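Local structure of PbICP-C (Plasmodium berghei, 3PNR) at residues F96-Y108 / M149-I163. The protein probably inhibits papain-like cysteine peptidases, as a member of the falstatin family of Plasmodium inhibitors. Numbering follows the deposited sequence.
Sequences FSEEISVTQPKKY and MRSVIKGHKPGKYYI. With CD (cadmium ion), chain G.
Ile100 and Val102 pair with Gly155 and Ile153 as antiparallel neighbours in one sheet of an all-beta sandwich, while Tyr161 and Ile163, beyond the turn at His156–Pro158, belong to the facing sheet. Ile100 bridges the two layers. Ile100 CB lies 4.1 Å from Lys154 O, and CG1 comes closer to that same carbonyl oxygen. Ile100 CG2 touches Tyr161 CD1. With CG1 opposite the backbone N (chi1 -169°) and the chain extended beyond it, Ile100 CD1 reaches over one face of the Tyr161 ring in a CH-pi contact, 4.2 Å from its centroid and offset toward the rim. Next to it, Val102 CG2 meets Ile163 CD1 tip to tip at 3.7 Å, and Ile74 of strand 68-75 packs on both residues.

Ser101 and Lys154 exchange two backbone hydrogen bonds. The pairing then shifts by one residue before Lys106 and Arg150 resume it. At this irregularity, Thr103 OG1 takes the place of a backbone carbonyl and accepts from Val152 N at 2.9 Å. At the far end, Met149 SD binds a cadmium ion at 2.7 Å, alongside two waters and an acidic side chain from the chain of another protein. At the opposite end, Lys157 NZ, from the turn between strands 149-155 and 159-163, forms a salt bridge with Glu98 OE2 at 3.0 Å.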
ATOM      1  N   PHE B  96     -16.080 -23.675  11.584  1.00 85.71           N
ATOM      2  CA  PHE B  96     -17.402 -24.234  11.864  1.00 85.44           C
ATOM      3  C   PHE B  96     -17.305 -25.577  12.584  1.00 83.12           C
ATOM      4  O   PHE B  96     -16.853 -26.567  12.012  1.00 76.16           O
ATOM      5  CB  PHE B  96     -18.207 -24.391  10.571  1.00 82.02           C
ATOM      6  CG  PHE B  96     -18.304 -23.129   9.761  1.00 81.26           C
ATOM      7  CD1 PHE B  96     -18.996 -22.030  10.245  1.00 84.71           C
ATOM      8  CD2 PHE B  96     -17.706 -23.042   8.513  1.00 79.56           C
ATOM      9  CE1 PHE B  96     -19.088 -20.863   9.499  1.00 83.52           C
ATOM     10  CE2 PHE B  96     -17.793 -21.880   7.763  1.00 80.13           C
ATOM     11  CZ  PHE B  96     -18.488 -20.790   8.255  1.00 81.14           C
ATOM     12  N   SER B  97     -17.724 -25.604  13.847  1.00 91.84           N
ATOM     13  CA  SER B  97     -17.761 -26.850  14.609  1.00 96.65           C
ATOM     14  C   SER B  97     -19.104 -27.009  15.318  1.00100.27           C
ATOM     15  O   SER B  97     -19.958 -26.122  15.260  1.00 96.60           O
ATOM     16  CB  SER B  97     -16.613 -26.914  15.623  1.00 93.04           C
ATOM     17  OG  SER B  97     -16.865 -26.082  16.745  1.00 90.70           O
ATOM     18  N   GLU B  98     -19.287 -28.146  15.981  1.00107.69           N
ATOM     19  CA  GLU B  98     -20.510 -28.398  16.729  1.00110.98           C
ATOM     20  C   GLU B  98     -20.656 -27.396  17.871  1.00108.28           C
ATOM     21  O   GLU B  98     -21.763 -26.969  18.195  1.00109.87           O
ATOM     22  CB  GLU B  98     -20.522 -29.829  17.273  1.00119.75           C
ATOM     23  CG  GLU B  98     -19.322 -30.181  18.151  1.00127.91           C
ATOM     24  CD  GLU B  98     -19.496 -31.504  18.885  1.00132.20           C
ATOM     25  OE1 GLU B  98     -20.237 -32.378  18.385  1.00134.77           O
ATOM     26  OE2 GLU B  98     -18.886 -31.669  19.965  1.00130.69           O
ATOM     27  N   GLU B  99     -19.529 -27.014  18.464  1.00105.30           N
ATOM     28  CA  GLU B  99     -19.524 -26.145  19.635  1.00106.10           C
ATOM     29  C   GLU B  99     -19.582 -24.661  19.286  1.00104.46           C
ATOM     30  O   GLU B  99     -20.290 -23.891  19.936  1.00105.60           O
ATOM     31  CB  GLU B  99     -18.283 -26.417  20.486  1.00112.67           C
ATOM     32  CG  GLU B  99     -18.076 -27.880  20.830  1.00122.33           C
ATOM     33  CD  GLU B  99     -16.763 -28.127  21.540  1.00131.00           C
ATOM     34  OE1 GLU B  99     -15.745 -27.523  21.137  1.00133.27           O
ATOM     35  OE2 GLU B  99     -16.746 -28.926  22.499  1.00135.85           O
ATOM     36  N   ILE B 100     -18.833 -24.262  18.263  1.00100.69           N
ATOM     37  CA  ILE B 100     -18.695 -22.846  17.933  1.00 94.86           C
ATOM     38  C   ILE B 100     -18.452 -22.623  16.442  1.00 89.52           C
ATOM     39  O   ILE B 100     -17.974 -23.513  15.739  1.00 85.11           O
ATOM     40  CB  ILE B 100     -17.534 -22.208  18.735  1.00 85.64           C
ATOM     41  CG1 ILE B 100     -17.550 -20.678  18.611  1.00 77.75           C
ATOM     42  CG2 ILE B 100     -16.193 -22.802  18.295  1.00 78.67           C
ATOM     43  CD1 ILE B 100     -16.803 -19.964  19.737  1.00 66.69           C
ATOM     44  N   SER B 101     -18.786 -21.429  15.965  1.00 87.66           N
ATOM     45  CA  SER B 101     -18.478 -21.060  14.587  1.00 94.38           C
ATOM     46  C   SER B 101     -17.979 -19.612  14.484  1.00 88.68           C
ATOM     47  O   SER B 101     -18.617 -18.679  14.995  1.00 79.29           O
ATOM     48  CB  SER B 101     -19.688 -21.284  13.675  1.00 96.29           C
ATOM     49  OG  SER B 101     -20.617 -20.225  13.803  1.00 98.71           O
ATOM     50  N   VAL B 102     -16.827 -19.440  13.836  1.00 81.62           N
ATOM     51  CA  VAL B 102     -16.251 -18.113  13.626  1.00 81.42           C
ATOM     52  C   VAL B 102     -15.734 -17.919  12.194  1.00 75.40           C
ATOM     53  O   VAL B 102     -15.107 -18.806  11.606  1.00 68.09           O
ATOM     54  CB  VAL B 102     -15.137 -17.791  14.649  1.00 79.28           C
ATOM     55  CG1 VAL B 102     -14.963 -16.284  14.770  1.00 77.12           C
ATOM     56  CG2 VAL B 102     -15.462 -18.399  16.014  1.00 69.63           C
ATOM     57  N   THR B 103     -16.006 -16.746  11.636  1.00 75.47           N
ATOM     58  CA  THR B 103     -15.702 -16.473  10.236  1.00 76.51           C
ATOM     59  C   THR B 103     -14.408 -15.684  10.050  1.00 71.79           C
ATOM     60  O   THR B 103     -14.031 -14.887  10.909  1.00 68.60           O
ATOM     61  CB  THR B 103     -16.843 -15.684   9.592  1.00 72.00           C
ATOM     62  OG1 THR B 103     -17.124 -14.531  10.395  1.00 70.47           O
ATOM     63  CG2 THR B 103     -18.090 -16.547   9.497  1.00 66.99           C
ATOM     64  N   GLN B 104     -13.733 -15.914   8.924  1.00 68.59           N
ATOM     65  CA  GLN B 104     -12.571 -15.113   8.546  1.00 70.85           C
ATOM     66  C   GLN B 104     -12.997 -13.662   8.361  1.00 75.05           C
ATOM     67  O   GLN B 104     -14.071 -13.395   7.820  1.00 74.59           O
ATOM     68  CB  GLN B 104     -11.950 -15.636   7.248  1.00 66.95           C
ATOM     69  CG  GLN B 104     -11.138 -16.912   7.403  1.00 66.17           C
ATOM     70  CD  GLN B 104      -9.839 -16.696   8.168  1.00 68.02           C
ATOM     71  OE1 GLN B 104      -9.384 -15.564   8.350  1.00 67.09           O
ATOM     72  NE2 GLN B 104      -9.239 -17.787   8.622  1.00 65.16           N
ATOM     73  N   PRO B 105     -12.162 -12.711   8.816  1.00 76.60           N
ATOM     74  CA  PRO B 105     -12.568 -11.311   8.644  1.00 73.69           C
ATOM     75  C   PRO B 105     -12.793 -10.973   7.169  1.00 66.94           C
ATOM     76  O   PRO B 105     -12.060 -11.460   6.306  1.00 63.55           O
ATOM     77  CB  PRO B 105     -11.381 -10.524   9.221  1.00 67.19           C
ATOM     78  CG  PRO B 105     -10.713 -11.477  10.164  1.00 62.96           C
ATOM     79  CD  PRO B 105     -10.878 -12.838   9.527  1.00 68.61           C
ATOM     80  N   LYS B 106     -13.823 -10.179   6.892  1.00 68.02           N
ATOM     81  CA  LYS B 106     -14.103  -9.717   5.536  1.00 68.32           C
ATOM     82  C   LYS B 106     -14.433  -8.227   5.515  1.00 60.22           C
ATOM     83  O   LYS B 106     -14.667  -7.620   6.563  1.00 52.07           O
ATOM     84  CB  LYS B 106     -15.206 -10.554   4.878  1.00 77.27           C
ATOM     85  CG  LYS B 106     -14.701 -11.913   4.392  1.00 91.37           C
ATOM     86  CD  LYS B 106     -15.767 -12.709   3.647  1.00 99.45           C
ATOM     87  CE  LYS B 106     -15.217 -14.059   3.177  1.00100.25           C
ATOM     88  NZ  LYS B 106     -16.271 -14.960   2.618  1.00 96.41           N
ATOM     89  N   LYS B 107     -14.436  -7.649   4.317  1.00 64.75           N
ATOM     90  CA  LYS B 107     -14.552  -6.204   4.134  1.00 76.29           C
ATOM     91  C   LYS B 107     -15.710  -5.557   4.889  1.00 83.88           C
ATOM     92  O   LYS B 107     -16.851  -6.022   4.829  1.00 81.21           O
ATOM     93  CB  LYS B 107     -14.681  -5.866   2.646  1.00 88.60           C
ATOM     94  CG  LYS B 107     -13.609  -6.478   1.758  1.00101.91           C
ATOM     95  CD  LYS B 107     -13.711  -5.966   0.321  1.00107.90           C
ATOM     96  CE  LYS B 107     -12.438  -6.272  -0.465  1.00112.99           C
ATOM     97  NZ  LYS B 107     -12.406  -5.597  -1.797  1.00113.81           N
ATOM     98  N   TYR B 108     -15.398  -4.474   5.595  1.00 92.31           N
ATOM     99  CA  TYR B 108     -16.407  -3.577   6.150  1.00 93.54           C
ATOM    100  C   TYR B 108     -17.537  -4.312   6.861  1.00 89.71           C
ATOM    101  O   TYR B 108     -17.854  -4.010   8.011  1.00 88.20           O
ATOM    102  CB  TYR B 108     -16.958  -2.682   5.037  1.00 98.27           C
ATOM    103  CG  TYR B 108     -18.249  -1.977   5.367  1.00109.95           C
ATOM    104  CD1 TYR B 108     -18.278  -0.926   6.277  1.00115.51           C
ATOM    105  CD2 TYR B 108     -19.438  -2.348   4.752  1.00115.51           C
ATOM    106  CE1 TYR B 108     -19.461  -0.271   6.575  1.00117.15           C
ATOM    107  CE2 TYR B 108     -20.624  -1.700   5.043  1.00119.10           C
ATOM    108  CZ  TYR B 108     -20.631  -0.664   5.955  1.00120.80           C
ATOM    109  OH  TYR B 108     -21.814  -0.023   6.245  1.00124.08           O
ATOM    110  N   MET B 149     -12.745  -4.136   8.941  1.00 66.91           N
ATOM    111  CA  MET B 149     -13.043  -5.528   8.604  1.00 68.19           C
ATOM    112  C   MET B 149     -13.812  -6.218   9.737  1.00 72.60           C
ATOM    113  O   MET B 149     -13.615  -5.900  10.908  1.00 72.06           O
ATOM    114  CB  MET B 149     -11.765  -6.292   8.216  1.00 64.82           C
ATOM    115  CG  MET B 149     -11.419  -6.156   6.732  1.00 52.43           C
ATOM    116  SD  MET B 149     -10.261  -7.388   6.119  1.00114.58           S
ATOM    117  CE  MET B 149     -10.984  -7.745   4.519  1.00 89.29           C
ATOM    118  N   ARG B 150     -14.695  -7.153   9.389  1.00 80.26           N
ATOM    119  CA  ARG B 150     -15.606  -7.742  10.380  1.00 80.04           C
ATOM    120  C   ARG B 150     -15.552  -9.267  10.490  1.00 70.65           C
ATOM    121  O   ARG B 150     -15.602  -9.972   9.481  1.00 60.78           O
ATOM    122  CB  ARG B 150     -17.047  -7.310  10.093  1.00 83.05           C
ATOM    123  CG  ARG B 150     -18.065  -7.858  11.086  1.00 90.98           C
ATOM    124  CD  ARG B 150     -19.468  -7.346  10.791  1.00 97.26           C
ATOM    125  NE  ARG B 150     -19.624  -5.924  11.088  1.00 97.11           N
ATOM    126  CZ  ARG B 150     -20.190  -5.454  12.193  1.00 95.13           C
ATOM    127  NH1 ARG B 150     -20.654  -6.292  13.106  1.00 95.16           N
ATOM    128  NH2 ARG B 150     -20.295  -4.145  12.388  1.00 95.10           N
ATOM    129  N   SER B 151     -15.461  -9.770  11.724  1.00 71.24           N
ATOM    130  CA  SER B 151     -15.596 -11.211  11.981  1.00 79.17           C
ATOM    131  C   SER B 151     -16.836 -11.545  12.828  1.00 79.65           C
ATOM    132  O   SER B 151     -17.291 -10.738  13.647  1.00 73.08           O
ATOM    133  CB  SER B 151     -14.332 -11.794  12.627  1.00 77.37           C
ATOM    134  OG  SER B 151     -14.378 -13.217  12.679  1.00 65.46           O
ATOM    135  N   VAL B 152     -17.367 -12.749  12.623  1.00 79.44           N
ATOM    136  CA  VAL B 152     -18.611 -13.177  13.254  1.00 81.92           C
ATOM    137  C   VAL B 152     -18.421 -14.366  14.199  1.00 78.60           C
ATOM    138  O   VAL B 152     -17.908 -15.418  13.796  1.00 71.27           O
ATOM    139  CB  VAL B 152     -19.648 -13.559  12.185  1.00 80.28           C
ATOM    140  CG1 VAL B 152     -20.943 -14.006  12.839  1.00 81.95           C
ATOM    141  CG2 VAL B 152     -19.884 -12.388  11.251  1.00 77.33           C
ATOM    142  N   ILE B 153     -18.841 -14.199  15.452  1.00 77.28           N
ATOM    143  CA  ILE B 153     -18.730 -15.274  16.441  1.00 86.29           C
ATOM    144  C   ILE B 153     -20.094 -15.761  16.937  1.00 86.93           C
ATOM    145  O   ILE B 153     -20.924 -14.965  17.381  1.00 80.49           O
ATOM    146  CB  ILE B 153     -17.868 -14.852  17.652  1.00 90.21           C
ATOM    147  CG1 ILE B 153     -16.450 -14.487  17.201  1.00 86.50           C
ATOM    148  CG2 ILE B 153     -17.827 -15.969  18.692  1.00 90.53           C
ATOM    149  CD1 ILE B 153     -15.598 -13.854  18.287  1.00 80.92           C
ATOM    150  N   LYS B 154     -20.315 -17.072  16.865  1.00 96.17           N
ATOM    151  CA  LYS B 154     -21.579 -17.667  17.308  1.00 98.46           C
ATOM    152  C   LYS B 154     -21.374 -18.955  18.110  1.00 94.19           C
ATOM    153  O   LYS B 154     -20.784 -19.923  17.619  1.00 84.84           O
ATOM    154  CB  LYS B 154     -22.498 -17.925  16.111  1.00100.71           C
ATOM    155  CG  LYS B 154     -23.766 -18.694  16.440  1.00102.94           C
ATOM    156  CD  LYS B 154     -24.617 -18.872  15.191  1.00102.63           C
ATOM    157  CE  LYS B 154     -25.564 -20.053  15.317  1.00 97.75           C
ATOM    158  NZ  LYS B 154     -26.269 -20.322  14.031  1.00 92.85           N
ATOM    159  N   GLY B 155     -21.870 -18.951  19.345  1.00100.91           N
ATOM    160  CA  GLY B 155     -21.781 -20.108  20.217  1.00103.89           C
ATOM    161  C   GLY B 155     -22.895 -21.110  19.972  1.00107.45           C
ATOM    162  O   GLY B 155     -24.018 -20.740  19.623  1.00109.39           O
ATOM    163  N   HIS B 156     -22.576 -22.387  20.151  1.00107.03           N
ATOM    164  CA  HIS B 156     -23.546 -23.459  19.956  1.00104.71           C
ATOM    165  C   HIS B 156     -23.622 -24.362  21.183  1.00101.71           C
ATOM    166  O   HIS B 156     -24.510 -25.207  21.300  1.00 94.45           O
ATOM    167  CB  HIS B 156     -23.175 -24.292  18.729  1.00101.25           C
ATOM    168  CG  HIS B 156     -23.198 -23.525  17.446  1.00101.03           C
ATOM    169  ND1 HIS B 156     -22.267 -23.718  16.447  1.00103.20           N
ATOM    170  CD2 HIS B 156     -24.037 -22.562  16.998  1.00101.56           C
ATOM    171  CE1 HIS B 156     -22.537 -22.912  15.435  1.00100.16           C
ATOM    172  NE2 HIS B 156     -23.605 -22.198  15.745  1.00101.92           N
ATOM    173  N   LYS B 157     -22.680 -24.170  22.097  1.00105.49           N
ATOM    174  CA  LYS B 157     -22.534 -25.049  23.242  1.00105.96           C
ATOM    175  C   LYS B 157     -21.735 -24.354  24.325  1.00107.92           C
ATOM    176  O   LYS B 157     -20.756 -23.666  24.036  1.00111.33           O
ATOM    177  CB  LYS B 157     -21.821 -26.333  22.822  1.00106.31           C
ATOM    178  CG  LYS B 157     -21.456 -27.258  23.967  1.00110.20           C
ATOM    179  CD  LYS B 157     -20.817 -28.523  23.429  1.00110.72           C
ATOM    180  CE  LYS B 157     -21.626 -29.070  22.262  1.00110.42           C
ATOM    181  NZ  LYS B 157     -20.890 -30.124  21.514  1.00111.05           N
ATOM    182  N   PRO B 158     -22.152 -24.525  25.582  1.00107.96           N
ATOM    183  CA  PRO B 158     -21.403 -23.937  26.695  1.00105.80           C
ATOM    184  C   PRO B 158     -19.927 -24.333  26.644  1.00 92.66           C
ATOM    185  O   PRO B 158     -19.598 -25.436  26.196  1.00 88.58           O
ATOM    186  CB  PRO B 158     -22.082 -24.545  27.925  1.00108.30           C
ATOM    187  CG  PRO B 158     -23.475 -24.837  27.470  1.00107.36           C
ATOM    188  CD  PRO B 158     -23.351 -25.250  26.033  1.00105.05           C
ATOM    189  N   GLY B 159     -19.054 -23.436  27.091  1.00 84.46           N
ATOM    190  CA  GLY B 159     -17.630 -23.715  27.120  1.00 85.53           C
ATOM    191  C   GLY B 159     -16.752 -22.477  27.176  1.00 85.31           C
ATOM    192  O   GLY B 159     -17.241 -21.349  27.259  1.00 78.51           O
ATOM    193  N   LYS B 160     -15.442 -22.701  27.148  1.00 91.57           N
ATOM    194  CA  LYS B 160     -14.463 -21.620  27.073  1.00 94.08           C
ATOM    195  C   LYS B 160     -13.667 -21.748  25.780  1.00 88.76           C
ATOM    196  O   LYS B 160     -13.161 -22.824  25.456  1.00 80.67           O
ATOM    197  CB  LYS B 160     -13.518 -21.648  28.273  1.00 97.03           C
ATOM    198  CG  LYS B 160     -14.199 -21.422  29.607  1.00103.81           C
ATOM    199  CD  LYS B 160     -14.973 -20.115  29.617  1.00113.18           C
ATOM    200  CE  LYS B 160     -15.559 -19.842  30.994  1.00120.57           C
ATOM    201  NZ  LYS B 160     -16.320 -21.013  31.524  1.00122.27           N
ATOM    202  N   TYR B 161     -13.561 -20.651  25.041  1.00 90.97           N
ATOM    203  CA  TYR B 161     -12.924 -20.685  23.730  1.00 89.90           C
ATOM    204  C   TYR B 161     -11.914 -19.555  23.539  1.00 86.11           C
ATOM    205  O   TYR B 161     -12.208 -18.389  23.820  1.00 85.31           O
ATOM    206  CB  TYR B 161     -13.986 -20.633  22.628  1.00 93.76           C
ATOM    207  CG  TYR B 161     -15.080 -21.671  22.777  1.00 98.72           C
ATOM    208  CD1 TYR B 161     -14.915 -22.958  22.284  1.00 99.37           C
ATOM    209  CD2 TYR B 161     -16.278 -21.360  23.408  1.00103.48           C
ATOM    210  CE1 TYR B 161     -15.910 -23.905  22.416  1.00102.51           C
ATOM    211  CE2 TYR B 161     -17.281 -22.304  23.545  1.00105.24           C
ATOM    212  CZ  TYR B 161     -17.089 -23.574  23.047  1.00105.19           C
ATOM    213  OH  TYR B 161     -18.080 -24.517  23.180  1.00108.82           O
ATOM    214  N   TYR B 162     -10.719 -19.917  23.073  1.00 79.36           N
ATOM    215  CA  TYR B 162      -9.697 -18.945  22.693  1.00 68.32           C
ATOM    216  C   TYR B 162      -9.740 -18.717  21.187  1.00 62.01           C
ATOM    217  O   TYR B 162      -9.327 -19.583  20.408  1.00 56.17           O
ATOM    218  CB  TYR B 162      -8.300 -19.430  23.096  1.00 67.89           C
ATOM    219  CG  TYR B 162      -8.021 -19.340  24.573  1.00 75.30           C
ATOM    220  CD1 TYR B 162      -7.749 -18.117  25.171  1.00 77.82           C
ATOM    221  CD2 TYR B 162      -8.029 -20.475  25.370  1.00 78.64           C
ATOM    222  CE1 TYR B 162      -7.492 -18.028  26.520  1.00 79.85           C
ATOM    223  CE2 TYR B 162      -7.775 -20.396  26.718  1.00 84.41           C
ATOM    224  CZ  TYR B 162      -7.506 -19.169  27.291  1.00 88.35           C
ATOM    225  OH  TYR B 162      -7.252 -19.086  28.643  1.00 90.78           O
ATOM    226  N   ILE B 163     -10.253 -17.557  20.787  1.00 59.79           N
ATOM    227  CA  ILE B 163     -10.311 -17.172  19.380  1.00 70.62           C
ATOM    228  C   ILE B 163      -9.163 -16.225  19.048  1.00 71.74           C
ATOM    229  O   ILE B 163      -9.003 -15.184  19.690  1.00 71.05           O
ATOM    230  CB  ILE B 163     -11.640 -16.476  19.055  1.00 73.04           C
ATOM    231  CG1 ILE B 163     -12.805 -17.290  19.624  1.00 73.06           C
ATOM    232  CG2 ILE B 163     -11.778 -16.276  17.556  1.00 69.65           C
ATOM    233  CD1 ILE B 163     -14.160 -16.832  19.150  1.00 72.75           C
TER
HETATM  234 CD    CD G 356      -8.692  -5.866   4.562  1.00 87.77          CD
HETATM  235  O   HOH W   1     -10.055  -5.439   2.370  1.00 62.56           O
HETATM  236  O   HOH W   2      -7.329  -6.341   6.736  1.00 45.22           O